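Local coordinates for alpha-fucosidase (Bifidobacterium bifidum, PDB 2EAB), which probably releases alpha-1,2-linked L-fucose from glycans by hydrolysis through its glycoside hydrolase family 95 catalytic domain, part of a longer, probably membrane-attached protein, at residues Tyr378-Thr383 with Tyr433-Gly438. Numbering follows the deposited sequence.
Sequences YGRYLT and YSANMG
The guanidinium of Arg-380 meets the carbonyl of Ala-435 side-on. Two nitrogens share one acceptor: Arg-380 NE lies 2.9 Å and Arg-380 NH2 3.0 Å from Ala-435 O. The NE bond uses a lone pair of the oxygen, while NH2 approaches at a C=O...N angle of 171°. The oxygen sits close to the guanidinium plane. The chain bends at chi3 (70°), which swings NE toward the carbonyl and leaves CD against Ala-435 CB.

The Met-437 side chain runs obliquely across that of Arg-380, with SD over one face of the guanidinium. Met-437 SD is 3.5 Å from Arg-380 O. A second bend, at chi3 of Met-437 (-66°), carries Met-437 CE to 3.4 Å from Thr-383 OG1. That hydroxyl donates to Gly-379 O, one turn back in helix 365-386.

Arg-380 also donates from NH1 to Tyr-331 O and from NH2 to Ile-330 O. With an alanine in place of Arg-380, Ala-435 O would probably lose both its donors from the helix, Tyr-331 O and Ile-330 O theirs, and Met-437 its flat cover. The contact thus joins helix 365-386 to the turn before helix 442-450, inside the catalytic domain. The buried guanidinium probably stays charged, its positive charge offset by the partly negative oxygens of the backbone carbonyls it donates to.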
ATOM      1  N   TYR A 378     -10.513  -3.935   7.952  1.00  7.46           N
ATOM      2  CA  TYR A 378      -9.210  -3.720   8.581  1.00  7.35           C
ATOM      3  C   TYR A 378      -8.236  -3.055   7.620  1.00  7.31           C
ATOM      4  O   TYR A 378      -7.431  -2.227   8.038  1.00  6.98           O
ATOM      5  CB  TYR A 378      -8.630  -5.051   9.038  1.00  7.63           C
ATOM      6  CG  TYR A 378      -7.618  -5.042  10.174  1.00  7.71           C
ATOM      7  CD1 TYR A 378      -7.697  -4.139  11.241  1.00  8.55           C
ATOM      8  CD2 TYR A 378      -6.623  -6.009  10.206  1.00  7.85           C
ATOM      9  CE1 TYR A 378      -6.771  -4.201  12.300  1.00  8.49           C
ATOM     10  CE2 TYR A 378      -5.712  -6.082  11.246  1.00  8.35           C
ATOM     11  CZ  TYR A 378      -5.793  -5.185  12.288  1.00  7.93           C
ATOM     12  OH  TYR A 378      -4.898  -5.287  13.327  1.00  9.09           O
ATOM     13  N   GLY A 379      -8.300  -3.414   6.338  1.00  7.00           N
ATOM     14  CA  GLY A 379      -7.437  -2.802   5.336  1.00  6.77           C
ATOM     15  C   GLY A 379      -7.698  -1.315   5.218  1.00  6.93           C
ATOM     16  O   GLY A 379      -6.777  -0.531   4.998  1.00  7.31           O
ATOM     17  N   ARG A 380      -8.962  -0.925   5.352  1.00  6.69           N
ATOM     18  CA  ARG A 380      -9.310   0.487   5.361  1.00  6.80           C
ATOM     19  C   ARG A 380      -8.800   1.139   6.645  1.00  6.69           C
ATOM     20  O   ARG A 380      -8.135   2.170   6.598  1.00  6.87           O
ATOM     21  CB  ARG A 380     -10.820   0.679   5.192  1.00  6.78           C
ATOM     22  CG  ARG A 380     -11.343   0.175   3.848  1.00  6.47           C
ATOM     23  CD  ARG A 380     -12.788   0.566   3.581  1.00  6.85           C
ATOM     24  NE  ARG A 380     -12.940   1.994   3.328  1.00  6.73           N
ATOM     25  CZ  ARG A 380     -13.387   2.876   4.218  1.00  6.58           C
ATOM     26  NH1 ARG A 380     -13.736   2.492   5.443  1.00  7.23           N
ATOM     27  NH2 ARG A 380     -13.501   4.147   3.875  1.00  7.13           N
ATOM     28  N   TYR A 381      -9.098   0.515   7.783  1.00  6.80           N
ATOM     29  CA  TYR A 381      -8.621   0.980   9.081  1.00  6.89           C
ATOM     30  C   TYR A 381      -7.107   1.224   9.086  1.00  6.65           C
ATOM     31  O   TYR A 381      -6.638   2.261   9.556  1.00  6.96           O
ATOM     32  CB  TYR A 381      -9.006  -0.032  10.171  1.00  7.28           C
ATOM     33  CG  TYR A 381      -8.385   0.290  11.503  1.00  7.08           C
ATOM     34  CD1 TYR A 381      -8.993   1.184  12.375  1.00  7.69           C
ATOM     35  CD2 TYR A 381      -7.163  -0.271  11.877  1.00  6.99           C
ATOM     36  CE1 TYR A 381      -8.409   1.501  13.594  1.00  7.63           C
ATOM     37  CE2 TYR A 381      -6.569   0.041  13.088  1.00  7.51           C
ATOM     38  CZ  TYR A 381      -7.197   0.926  13.941  1.00  7.91           C
ATOM     39  OH  TYR A 381      -6.608   1.240  15.139  1.00  7.68           O
ATOM     40  N   LEU A 382      -6.357   0.261   8.552  1.00  6.37           N
ATOM     41  CA  LEU A 382      -4.897   0.309   8.586  1.00  6.53           C
ATOM     42  C   LEU A 382      -4.346   1.418   7.703  1.00  6.60           C
ATOM     43  O   LEU A 382      -3.260   1.937   7.975  1.00  6.75           O
ATOM     44  CB  LEU A 382      -4.285  -1.043   8.213  1.00  6.79           C
ATOM     45  CG  LEU A 382      -4.484  -2.165   9.239  1.00  6.47           C
ATOM     46  CD1 LEU A 382      -4.072  -3.490   8.625  1.00  8.01           C
ATOM     47  CD2 LEU A 382      -3.715  -1.899  10.544  1.00  7.26           C
ATOM     48  N   THR A 383      -5.095   1.784   6.659  1.00  6.40           N
ATOM     49  CA  THR A 383      -4.733   2.938   5.840  1.00  6.36           C
ATOM     50  C   THR A 383      -4.846   4.221   6.667  1.00  6.48           C
ATOM     51  O   THR A 383      -3.930   5.042   6.684  1.00  6.62           O
ATOM     52  CB  THR A 383      -5.617   3.064   4.577  1.00  6.27           C
ATOM     53  OG1 THR A 383      -5.596   1.843   3.832  1.00  6.54           O
ATOM     54  CG2 THR A 383      -5.116   4.185   3.683  1.00  6.94           C
ATOM     55  N   TYR A 433      -8.243   4.383  -3.341  1.00  5.89           N
ATOM     56  CA  TYR A 433      -9.249   5.162  -4.049  1.00  5.99           C
ATOM     57  C   TYR A 433     -10.601   4.460  -4.116  1.00  5.89           C
ATOM     58  O   TYR A 433     -11.636   5.065  -3.813  1.00  6.03           O
ATOM     59  CB  TYR A 433      -8.753   5.516  -5.448  1.00  6.19           C
ATOM     60  CG  TYR A 433      -7.349   6.067  -5.465  1.00  6.21           C
ATOM     61  CD1 TYR A 433      -7.086   7.355  -5.007  1.00  6.41           C
ATOM     62  CD2 TYR A 433      -6.279   5.292  -5.923  1.00  6.42           C
ATOM     63  CE1 TYR A 433      -5.801   7.861  -5.009  1.00  7.17           C
ATOM     64  CE2 TYR A 433      -4.984   5.791  -5.933  1.00  6.28           C
ATOM     65  CZ  TYR A 433      -4.758   7.078  -5.483  1.00  6.42           C
ATOM     66  OH  TYR A 433      -3.484   7.592  -5.496  1.00  6.95           O
ATOM     67  N   SER A 434     -10.596   3.186  -4.498  1.00  5.97           N
ATOM     68  CA  SER A 434     -11.843   2.438  -4.657  1.00  6.15           C
ATOM     69  C   SER A 434     -12.585   2.293  -3.329  1.00  6.16           C
ATOM     70  O   SER A 434     -13.822   2.268  -3.307  1.00  6.41           O
ATOM     71  CB  SER A 434     -11.592   1.075  -5.307  1.00  6.30           C
ATOM     72  OG  SER A 434     -10.805   0.251  -4.466  1.00  6.79           O
ATOM     73  N   ALA A 435     -11.832   2.223  -2.229  1.00  5.87           N
ATOM     74  CA  ALA A 435     -12.434   2.151  -0.900  1.00  6.13           C
ATOM     75  C   ALA A 435     -12.626   3.525  -0.246  1.00  6.22           C
ATOM     76  O   ALA A 435     -12.783   3.620   0.972  1.00  6.26           O
ATOM     77  CB  ALA A 435     -11.644   1.205   0.008  1.00  6.48           C
ATOM     78  N   ASN A 436     -12.644   4.579  -1.063  1.00  6.41           N
ATOM     79  CA  ASN A 436     -13.058   5.919  -0.621  1.00  6.53           C
ATOM     80  C   ASN A 436     -12.148   6.515   0.462  1.00  6.58           C
ATOM     81  O   ASN A 436     -12.615   6.998   1.497  1.00  6.84           O
ATOM     82  CB  ASN A 436     -14.529   5.905  -0.171  1.00  6.87           C
ATOM     83  CG  ASN A 436     -15.233   7.232  -0.392  1.00  6.80           C
ATOM     84  OD1 ASN A 436     -14.609   8.288  -0.511  1.00  7.44           O
ATOM     85  ND2 ASN A 436     -16.560   7.178  -0.444  1.00  7.82           N
ATOM     86  N   MET A 437     -10.845   6.474   0.201  1.00  6.27           N
ATOM     87  CA  MET A 437      -9.846   7.070   1.087  1.00  6.63           C
ATOM     88  C   MET A 437      -8.833   7.856   0.261  1.00  6.30           C
ATOM     89  O   MET A 437      -7.648   7.905   0.606  1.00  6.32           O
ATOM     90  CB  MET A 437      -9.124   5.984   1.893  1.00  6.75           C
ATOM     91  CG  MET A 437     -10.048   5.116   2.731  1.00  6.98           C
ATOM     92  SD  MET A 437      -9.193   3.849   3.672  1.00  7.67           S
ATOM     93  CE  MET A 437      -8.556   2.811   2.348  1.00  8.56           C
ATOM     94  N   GLY A 438      -9.298   8.492  -0.815  1.00  6.67           N
ATOM     95  CA  GLY A 438      -8.404   9.085  -1.813  1.00  7.17           C
ATOM     96  C   GLY A 438      -7.405  10.088  -1.260  1.00  7.45           C
ATOM     97  O   GLY A 438      -6.255  10.141  -1.709  1.00  7.48           O
TER